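Local coordinates for Thiol:disulfide interchange protein DsbA (Pseudomonas aeruginosa, PDB 4ZL8) that probably introduces disulfide bonds into other periplasmic proteins by passing on its own redox-active disulfide, as a DsbA-type member of the thioredoxin family, at residues P20-G25 with H59-P64; G68-V73 with K104-E109; Y162-G167 with D180-K185. The protein carries 1 engineered substitution. One frame throughout, in Å; residues are numbered along the deposited sequence. Where two conformers were deposited one is given.

Contact 1 (P20-G25 with H59-P64); sequences PVSQPG and HFVRLP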
loop_
_atom_site.group_PDB
_atom_site.type_symbol
_atom_site.label_atom_id
_atom_site.label_comp_id
_atom_site.label_asym_id
_atom_site.label_seq_id
_atom_site.Cartn_x
_atom_site.Cartn_y
_atom_site.Cartn_z
ATOM N N PRO A 20 -3.203 -11.125 -11.043
ATOM C CA PRO A 20 -4.044 -10.125 -11.716
ATOM C C PRO A 20 -3.924 -8.770 -11.046
ATOM O O PRO A 20 -3.697 -8.661 -9.849
ATOM C CB PRO A 20 -5.464 -10.692 -11.554
ATOM C CG PRO A 20 -5.257 -12.182 -11.343
ATOM C CD PRO A 20 -3.968 -12.295 -10.588
ATOM N N VAL A 21 -4.113 -7.722 -11.842
ATOM C CA VAL A 21 -3.999 -6.352 -11.340
ATOM C C VAL A 21 -5.374 -5.784 -10.968
ATOM O O VAL A 21 -6.396 -6.236 -11.456
ATOM C CB VAL A 21 -3.289 -5.422 -12.335
ATOM C CG1 VAL A 21 -1.871 -5.923 -12.615
ATOM C CG2 VAL A 21 -4.085 -5.270 -13.639
ATOM N N SER A 22 -5.376 -4.778 -10.110
ATOM C CA SER A 22 -6.614 -4.247 -9.560
ATOM C C SER A 22 -7.417 -3.442 -10.575
ATOM O O SER A 22 -8.644 -3.380 -10.484
ATOM C CB SER A 22 -6.322 -3.390 -8.322
ATOM O OG SER A 22 -5.431 -2.334 -8.586
ATOM N N GLN A 23 -6.724 -2.826 -11.527
ATOM C CA GLN A 23 -7.380 -2.078 -12.586
ATOM C C GLN A 23 -6.844 -2.517 -13.935
ATOM O O GLN A 23 -5.888 -1.940 -14.456
ATOM C CB GLN A 23 -7.173 -0.589 -12.379
ATOM C CG GLN A 23 -7.966 -0.020 -11.223
ATOM C CD GLN A 23 -7.873 1.495 -11.067
ATOM O OE1 GLN A 23 -8.387 2.046 -10.089
ATOM N NE2 GLN A 23 -7.225 2.174 -12.016
ATOM N N PRO A 24 -7.458 -3.557 -14.520
ATOM C CA PRO A 24 -6.998 -4.025 -15.823
ATOM C C PRO A 24 -6.947 -2.895 -16.827
ATOM O O PRO A 24 -7.857 -2.039 -16.897
ATOM C CB PRO A 24 -8.028 -5.076 -16.201
ATOM C CG PRO A 24 -8.476 -5.615 -14.863
ATOM C CD PRO A 24 -8.489 -4.436 -13.949
ATOM N N GLY A 25 -5.866 -2.897 -17.588
ATOM C CA GLY A 25 -5.640 -1.874 -18.582
ATOM C C GLY A 25 -4.647 -0.823 -18.165
ATOM O O GLY A 25 -4.163 -0.067 -19.002
ATOM N N HIS A 59 -1.517 2.859 -12.454
ATOM C CA HIS A 59 -2.397 2.877 -11.282
ATOM C C HIS A 59 -1.602 2.507 -10.033
ATOM O O HIS A 59 -1.214 1.354 -9.851
ATOM C CB HIS A 59 -3.530 1.878 -11.501
ATOM C CG HIS A 59 -4.423 1.670 -10.324
ATOM N ND1 HIS A 59 -5.046 2.703 -9.656
ATOM C CD2 HIS A 59 -4.844 0.531 -9.737
ATOM C CE1 HIS A 59 -5.783 2.205 -8.676
ATOM N NE2 HIS A 59 -5.688 0.889 -8.715
ATOM N N PHE A 60 -1.337 3.508 -9.206
ATOM C CA PHE A 60 -0.622 3.318 -7.957
ATOM C C PHE A 60 -1.619 3.034 -6.853
ATOM O O PHE A 60 -2.616 3.744 -6.694
ATOM C CB PHE A 60 0.178 4.569 -7.599
ATOM C CG PHE A 60 0.830 4.487 -6.253
ATOM C CD1 PHE A 60 1.982 3.765 -6.073
ATOM C CD2 PHE A 60 0.257 5.115 -5.171
ATOM C CE1 PHE A 60 2.563 3.676 -4.814
ATOM C CE2 PHE A 60 0.824 5.027 -3.924
ATOM C CZ PHE A 60 1.958 4.310 -3.748
ATOM N N VAL A 61 -1.321 2.014 -6.059
ATOM C CA VAL A 61 -2.143 1.732 -4.904
ATOM C C VAL A 61 -1.299 1.224 -3.764
ATOM O O VAL A 61 -0.266 0.603 -3.946
ATOM C CB VAL A 61 -3.226 0.733 -5.218
ATOM C CG1 VAL A 61 -2.612 -0.575 -5.606
ATOM C CG2 VAL A 61 -4.191 0.583 -4.045
ATOM N N ARG A 62 -1.765 1.546 -2.568
ATOM C CA ARG A 62 -1.210 0.957 -1.391
ATOM C C ARG A 62 -2.059 -0.222 -1.001
ATOM O O ARG A 62 -3.277 -0.210 -1.152
ATOM C CB ARG A 62 -1.160 1.933 -0.228
ATOM C CG ARG A 62 -0.007 2.907 -0.323
ATOM C CD ARG A 62 0.191 3.647 0.982
ATOM N NE ARG A 62 1.255 4.625 0.819
ATOM C CZ ARG A 62 1.105 5.788 0.209
ATOM N NH1 ARG A 62 -0.076 6.155 -0.259
ATOM N NH2 ARG A 62 2.153 6.594 0.097
ATOM N N LEU A 63 -1.398 -1.246 -0.491
ATOM C CA LEU A 63 -2.076 -2.439 -0.015
ATOM C C LEU A 63 -1.543 -2.745 1.380
ATOM O O LEU A 63 -0.338 -2.904 1.553
ATOM C CB LEU A 63 -1.758 -3.618 -0.927
ATOM C CG LEU A 63 -2.594 -4.877 -0.683
ATOM C CD1 LEU A 63 -4.057 -4.677 -1.069
ATOM C CD2 LEU A 63 -1.947 -6.015 -1.476
ATOM N N PRO A 64 -2.439 -2.815 2.370
ATOM C CA PRO A 64 -1.947 -3.098 3.716
ATOM C C PRO A 64 -1.552 -4.547 3.844
ATOM O O PRO A 64 -2.274 -5.418 3.371
ATOM C CB PRO A 64 -3.158 -2.802 4.588
ATOM C CG PRO A 64 -4.311 -3.174 3.733
ATOM C CD PRO A 64 -3.904 -2.776 2.326
#
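The imidazole of His59 carries the side-chain amide of Gln23 flat over one face and the hydroxyl of Ser22 at its edge, in the ring plane. Amide and ring planes differ by only 12°, and Gln23 CD sits 3.1 Å above the plane of the His59 ring, over its centre, which makes this an amide-on-ring stack. The long directions of the two side chains cross at about a right angle, so the amide lies across the ring with its two ends over different ring atoms: Gln23 OE1 is 3.0 Å from His59 CE1, and Gln23 NE2 is 3.3 Å from His59 ND1. Both polar ends approach from above, a poor angle for hydrogen bonding. Nearer the backbone, Gln23 CG adds a CH-pi contact 3.7 Å from the centroid of the His59 ring. With CG already over the face, the extended chain beyond it (chi2 -175°) carries the amide on over the same face. At the edge, Ser22 OG comes within 3.1 Å of His59 CD2; its clear hydrogen-bond partner is Glu28, on the next strand. Val61 only grazes the serine. His59 CG is anti to the backbone N (chi1 173°), which brings the imidazole to the loop 20-25, while Phe60 turns to helix 38-52. Backbone bonds to Ile27 and Val29 hold His59 in the sheet. The loop thus packs onto the outermost strand 58-64, the second strand of the beta-alpha-beta crossover 27-33, 38-52, 58-64 of the thioredoxin fold.

Contact 2 (G68-V73 with K104-E109); sequences GGIWNV and KLATPE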
loop_
_atom_site.group_PDB
_atom_site.type_symbol
_atom_site.label_atom_id
_atom_site.label_comp_id
_atom_site.label_asym_id
_atom_site.label_seq_id
_atom_site.Cartn_x
_atom_site.Cartn_y
_atom_site.Cartn_z
ATOM N N GLY A 68 -1.176 -10.088 10.750
ATOM C CA GLY A 68 -1.616 -10.423 12.090
ATOM C C GLY A 68 -1.662 -9.272 13.079
ATOM O O GLY A 68 -0.968 -8.273 12.950
ATOM N N GLY A 69 -2.489 -9.435 14.104
ATOM C CA GLY A 69 -2.527 -8.496 15.217
ATOM C C GLY A 69 -2.775 -7.068 14.796
ATOM O O GLY A 69 -3.676 -6.781 14.014
ATOM N N ILE A 70 -1.955 -6.153 15.291
ATOM C CA ILE A 70 -2.133 -4.755 15.024
ATOM C C ILE A 70 -1.988 -4.427 13.529
ATOM O O ILE A 70 -2.538 -3.432 13.050
ATOM C CB ILE A 70 -1.146 -3.909 15.882
ATOM C CG1 ILE A 70 -1.499 -2.429 15.809
ATOM C CG2 ILE A 70 0.292 -4.129 15.451
ATOM C CD1 ILE A 70 -2.825 -2.102 16.429
ATOM N N TRP A 71 -1.238 -5.250 12.794
ATOM C CA TRP A 71 -1.143 -5.004 11.344
ATOM C C TRP A 71 -2.520 -5.168 10.716
ATOM O O TRP A 71 -2.882 -4.435 9.803
ATOM C CB TRP A 71 -0.174 -5.961 10.669
ATOM C CG TRP A 71 1.260 -5.833 11.015
ATOM C CD1 TRP A 71 1.810 -5.715 12.264
ATOM C CD2 TRP A 71 2.370 -5.940 10.111
ATOM N NE1 TRP A 71 3.183 -5.711 12.181
ATOM C CE2 TRP A 71 3.545 -5.833 10.863
ATOM C CE3 TRP A 71 2.472 -6.076 8.716
ATOM C CZ2 TRP A 71 4.802 -5.900 10.289
ATOM C CZ3 TRP A 71 3.713 -6.124 8.151
ATOM C CH2 TRP A 71 4.867 -6.046 8.929
ATOM N N ASN A 72 -3.300 -6.129 11.195
ATOM C CA ASN A 72 -4.624 -6.359 10.636
ATOM C C ASN A 72 -5.570 -5.229 10.994
ATOM O O ASN A 72 -6.331 -4.753 10.159
ATOM C CB ASN A 72 -5.188 -7.698 11.101
ATOM C CG ASN A 72 -4.500 -8.871 10.447
ATOM O OD1 ASN A 72 -3.457 -8.732 9.819
ATOM N ND2 ASN A 72 -5.074 -10.057 10.614
ATOM N N VAL A 73 -5.503 -4.770 12.234
ATOM C CA VAL A 73 -6.316 -3.663 12.710
ATOM C C VAL A 73 -6.017 -2.374 11.911
ATOM O O VAL A 73 -6.915 -1.677 11.405
ATOM C CB VAL A 73 -6.055 -3.456 14.215
ATOM C CG1 VAL A 73 -6.696 -2.196 14.720
ATOM C CG2 VAL A 73 -6.542 -4.673 14.996
ATOM N N LYS A 104 -1.802 5.007 19.353
ATOM C CA LYS A 104 -1.775 3.605 18.959
ATOM C C LYS A 104 -2.778 3.241 17.880
ATOM O O LYS A 104 -2.523 2.349 17.071
ATOM C CB LYS A 104 -1.997 2.720 20.183
ATOM C CG LYS A 104 -1.022 2.975 21.316
ATOM C CD LYS A 104 0.436 2.775 20.910
ATOM C CE LYS A 104 1.378 2.950 22.103
ATOM N NZ LYS A 104 2.802 2.719 21.730
ATOM N N LEU A 105 -3.909 3.943 17.857
ATOM C CA LEU A 105 -4.993 3.679 16.911
ATOM C C LEU A 105 -5.282 2.180 16.818
ATOM O O LEU A 105 -5.310 1.609 15.738
ATOM C CB LEU A 105 -4.680 4.277 15.528
ATOM C CG LEU A 105 -4.394 5.789 15.538
ATOM C CD1 LEU A 105 -4.178 6.287 14.130
ATOM C CD2 LEU A 105 -5.503 6.604 16.217
ATOM N N ALA A 106 -5.540 1.585 17.984
ATOM C CA ALA A 106 -5.497 0.125 18.140
ATOM C C ALA A 106 -6.863 -0.522 18.227
ATOM O O ALA A 106 -6.966 -1.749 18.197
ATOM C CB ALA A 106 -4.666 -0.256 19.352
ATOM N N THR A 107 -7.908 0.295 18.340
ATOM C CA THR A 107 -9.281 -0.197 18.333
ATOM C C THR A 107 -10.098 0.737 17.478
ATOM O O THR A 107 -9.710 1.883 17.287
ATOM C CB THR A 107 -9.906 -0.180 19.724
ATOM O OG1 THR A 107 -10.005 1.173 20.199
ATOM C CG2 THR A 107 -9.093 -1.000 20.717
ATOM N N PRO A 108 -11.240 0.271 16.953
ATOM C CA PRO A 108 -12.027 1.178 16.113
ATOM C C PRO A 108 -12.558 2.398 16.875
ATOM O O PRO A 108 -12.679 3.437 16.247
ATOM C CB PRO A 108 -13.153 0.283 15.551
ATOM C CG PRO A 108 -13.100 -0.992 16.339
ATOM C CD PRO A 108 -11.749 -1.115 16.941
ATOM N N GLU A 109 -12.816 2.313 18.170
ATOM C CA GLU A 109 -13.238 3.493 18.910
ATOM C C GLU A 109 -12.116 4.530 18.924
ATOM O O GLU A 109 -12.350 5.727 18.695
ATOM C CB GLU A 109 -13.647 3.127 20.337
ATOM C CG GLU A 109 -15.100 2.752 20.457
ATOM C CD GLU A 109 -16.022 3.929 20.182
ATOM O OE1 GLU A 109 -15.737 5.045 20.676
ATOM O OE2 GLU A 109 -17.031 3.737 19.472
#
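Val73 and Ile70, one helical turn apart near the start of helix 70-84, both press on Ala106, but not equally closely. The tight part is at Val73, whose CG1 lies 3.5 Å from Ala106 O and 4.2 Å from Leu105 O, a methyl set against backbone carbonyls. That methyl stands anti to the Val73 backbone N (chi1 171°), an orientation that carries it to the loop 104-107. Beyond the two segments Val73 also touches Met111 and Tyr129, so this end continues into the packing between helices. Ile70 marks the looser side. Its CB bond runs past the loop, and only the end of the chain turns back: CD1 is 3.9 Å from Ala106 CB and equally 3.9 Å from Ala106 CA, a van der Waals touch of one methyl on the methyl and alpha carbon of Ala106. The neighbouring Lys104 is exposed, its chain leading away. Leu105 also turns its side chain away, but inward: it meets Val73 CG1 through its backbone O, while the buried side chain packs on His74, Met77 and Phe114.

Polar bonds fix the shape on both sides. Gly68 N donates to Asn72 OD1 over 2.8 Å at an N-H...O angle of 151°, the donor standing 51° out of the carbonyl plane. Across the way, Glu110 accepts from Ala106 N, and His74 is hydrogen-bonded to Lys104 O. Thr107 is the N-cap of helix 108-116, its OG1 taking the backbone N of Glu110. The contact therefore sets the first turn of helix 70-84 against the loop that leads into helix 108-116, in the helical domain that DsbA proteins insert into the thioredoxin fold.

Contact 3 (Y162-G167 with D180-K185); sequences YRFDIG and DYLIEK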
loop_
_atom_site.group_PDB
_atom_site.type_symbol
_atom_site.label_atom_id
_atom_site.label_comp_id
_atom_site.label_asym_id
_atom_site.label_seq_id
_atom_site.Cartn_x
_atom_site.Cartn_y
_atom_site.Cartn_z
ATOM N N TYR A 162 6.515 -8.134 -10.806
ATOM C CA TYR A 162 7.890 -7.875 -10.370
ATOM C C TYR A 162 7.873 -7.418 -8.926
ATOM O O TYR A 162 7.177 -6.452 -8.588
ATOM C CB TYR A 162 8.552 -6.787 -11.226
ATOM C CG TYR A 162 8.409 -6.986 -12.703
ATOM C CD1 TYR A 162 9.116 -7.971 -13.367
ATOM C CD2 TYR A 162 7.551 -6.182 -13.437
ATOM C CE1 TYR A 162 8.979 -8.145 -14.742
ATOM C CE2 TYR A 162 7.402 -6.352 -14.786
ATOM C CZ TYR A 162 8.118 -7.333 -15.425
ATOM O OH TYR A 162 7.997 -7.511 -16.772
ATOM N N ARG A 163 8.651 -8.087 -8.071
ATOM C CA ARG A 163 8.687 -7.745 -6.645
ATOM C C ARG A 163 10.059 -7.233 -6.273
ATOM O O ARG A 163 11.067 -7.800 -6.688
ATOM C CB ARG A 163 8.319 -8.962 -5.797
ATOM C CG ARG A 163 8.128 -8.666 -4.323
ATOM C CD ARG A 163 7.943 -9.937 -3.494
ATOM N NE ARG A 163 9.136 -10.756 -3.488
ATOM C CZ ARG A 163 9.163 -12.075 -3.637
ATOM N NH1 ARG A 163 10.317 -12.697 -3.594
ATOM N NH2 ARG A 163 8.048 -12.782 -3.850
ATOM N N PHE A 164 10.094 -6.170 -5.479
ATOM C CA PHE A 164 11.366 -5.578 -5.057
ATOM C C PHE A 164 11.156 -4.757 -3.799
ATOM O O PHE A 164 10.030 -4.416 -3.462
ATOM C CB PHE A 164 12.012 -4.746 -6.175
ATOM C CG PHE A 164 11.119 -3.703 -6.791
ATOM C CD1 PHE A 164 10.165 -4.064 -7.732
ATOM C CD2 PHE A 164 11.258 -2.341 -6.467
ATOM C CE1 PHE A 164 9.355 -3.113 -8.329
ATOM C CE2 PHE A 164 10.454 -1.385 -7.083
ATOM C CZ PHE A 164 9.498 -1.781 -8.002
ATOM N N ASP A 165 12.234 -4.473 -3.079
ATOM C CA ASP A 165 12.097 -3.640 -1.894
ATOM C C ASP A 165 13.259 -2.666 -1.818
ATOM O O ASP A 165 14.080 -2.613 -2.743
ATOM C CB ASP A 165 11.903 -4.484 -0.620
ATOM C CG ASP A 165 13.039 -5.435 -0.341
ATOM O OD1 ASP A 165 14.202 -5.104 -0.606
ATOM O OD2 ASP A 165 12.780 -6.512 0.257
ATOM N N ILE A 166 13.335 -1.868 -0.764
ATOM C CA ILE A 166 14.335 -0.824 -0.722
ATOM C C ILE A 166 15.724 -1.435 -0.680
ATOM O O ILE A 166 16.661 -0.939 -1.308
ATOM C CB ILE A 166 14.082 0.154 0.435
ATOM C CG1 ILE A 166 12.739 0.875 0.212
ATOM C CG2 ILE A 166 15.227 1.139 0.553
ATOM C CD1 ILE A 166 12.277 1.722 1.379
ATOM N N GLY A 167 15.867 -2.533 0.052
ATOM C CA GLY A 167 17.158 -3.189 0.169
ATOM C C GLY A 167 17.616 -3.785 -1.153
ATOM O O GLY A 167 18.784 -3.635 -1.539
ATOM N N ASP A 180 10.176 2.817 -12.138
ATOM C CA ASP A 180 10.024 3.498 -13.417
ATOM C C ASP A 180 10.468 2.587 -14.563
ATOM O O ASP A 180 9.811 2.530 -15.602
ATOM C CB ASP A 180 10.884 4.765 -13.440
ATOM C CG ASP A 180 10.308 5.900 -12.606
ATOM O OD1 ASP A 180 9.110 5.867 -12.282
ATOM O OD2 ASP A 180 11.085 6.842 -12.300
ATOM N N TYR A 181 11.621 1.950 -14.411
ATOM C CA TYR A 181 12.163 1.027 -15.407
ATOM C C TYR A 181 11.172 -0.092 -15.721
ATOM O O TYR A 181 10.919 -0.412 -16.885
ATOM C CB TYR A 181 13.476 0.469 -14.872
ATOM C CG TYR A 181 14.119 -0.638 -15.650
ATOM C CD1 TYR A 181 15.084 -0.370 -16.617
ATOM C CD2 TYR A 181 13.809 -1.961 -15.375
ATOM C CE1 TYR A 181 15.710 -1.397 -17.292
ATOM C CE2 TYR A 181 14.420 -2.989 -16.036
ATOM C CZ TYR A 181 15.369 -2.713 -16.989
ATOM O OH TYR A 181 15.996 -3.756 -17.638
ATOM N N LEU A 182 10.592 -0.677 -14.679
ATOM C CA LEU A 182 9.666 -1.788 -14.857
ATOM C C LEU A 182 8.341 -1.329 -15.457
ATOM O O LEU A 182 7.709 -2.045 -16.245
ATOM C CB LEU A 182 9.476 -2.540 -13.536
ATOM C CG LEU A 182 10.765 -3.225 -13.091
ATOM C CD1 LEU A 182 10.584 -3.691 -11.629
ATOM C CD2 LEU A 182 11.182 -4.371 -13.976
ATOM N N ILE A 183 7.921 -0.121 -15.121
ATOM C CA ILE A 183 6.762 0.474 -15.770
ATOM C C ILE A 183 7.014 0.615 -17.273
ATOM O O ILE A 183 6.157 0.232 -18.088
ATOM C CB ILE A 183 6.386 1.838 -15.157
ATOM C CG1 ILE A 183 5.833 1.663 -13.731
ATOM C CG2 ILE A 183 5.376 2.559 -16.023
ATOM C CD1 ILE A 183 5.836 2.929 -12.943
ATOM N N GLU A 184 8.176 1.123 -17.673
ATOM C CA GLU A 184 8.497 1.210 -19.094
ATOM C C GLU A 184 8.529 -0.167 -19.762
ATOM O O GLU A 184 8.095 -0.322 -20.893
ATOM C CB GLU A 184 9.831 1.931 -19.314
ATOM C CG GLU A 184 9.827 3.412 -18.913
ATOM C CD GLU A 184 8.999 4.311 -19.789
ATOM O OE1 GLU A 184 8.501 3.899 -20.863
ATOM O OE2 GLU A 184 8.827 5.477 -19.383
ATOM N N LYS A 185 9.033 -1.161 -19.056
ATOM C CA LYS A 185 9.089 -2.523 -19.578
ATOM C C LYS A 185 7.670 -2.984 -19.926
ATOM O O LYS A 185 7.422 -3.544 -21.007
ATOM C CB LYS A 185 9.738 -3.436 -18.534
ATOM C CG LYS A 185 9.871 -4.884 -18.968
ATOM C CD LYS A 185 10.627 -5.694 -17.920
ATOM C CE LYS A 185 10.751 -7.180 -18.264
ATOM N NZ LYS A 185 11.709 -7.451 -19.368
#
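Leu182 spreads its two methyls between two aromatic side chains of the facing strand. CD2 lies over one face of the Tyr162 ring, 4.0 Å from the ring centroid and 11° off its normal, a CH-pi contact almost straight above the centre. CD1 reaches further along the strand, 3.7 Å from Tyr162 CB and 3.6 Å from Phe164 CE1. The leucine sets this fork with CG anti to its carbonyl carbon and an extended second torsion (chi2 168°). Tyr162 and Phe164 are two residues apart on strand 162-165 and point to the helix, with Arg163 between them pointing away; their first torsions nevertheless differ. In Tyr162, CG is anti to the carbonyl carbon, and the ring reaches out past Leu182 to Lys185. Phe164 instead wedges CG between its own backbone N and carbonyl carbon (chi1 53°), which turns the ring across toward the helix, where it also touches Leu178 and Ala179; Leu182 meets this ring obliquely and from the opposite direction.

At the outer end the lysine chain crosses the tyrosine at about a right angle, stretched out until it bends at its last torsion. In the conformer given, Lys185 CD is 3.4 Å from Tyr162 OH; since the lysine was modelled in two conformers, this end is less certain than the leucine part. Strand and helix segments run antiparallel, with axes 10.7 Å apart.

The joining forces across the contact are thus apolar: methyl against ring face and methyl against ring carbon, between three buried side chains. The phenol oxygen is not left to this packing, for Tyr162 OH is hydrogen-bonded to Glu186, and the same oxygen lies alongside aliphatic carbons of the exposed Lys185, while the ring is packed against Leu182.

How the contacts relate
The three contacts follow in series along the chain, each closing before the next opens. Contacts 1 and 3 reach the same mixed sheet: contact 1 on edge strand 58-64, contact 3 on strand 162-165, next to the other edge strand 13-14, with helix 172-188. Their centres are 15 Å apart and their nearest atoms about 7 Å, without touching. Contact 2 stands apart in the inserted helices, its centre 24 Å from that of contact 1 and 30 Å from that of contact 3, across the chain's centre. Strand 58-64 is followed, after a short loop, by helix 70-84, so the chain leaves the thioredoxin sheet after contact 1, passes through contact 2 and returns before contact 3.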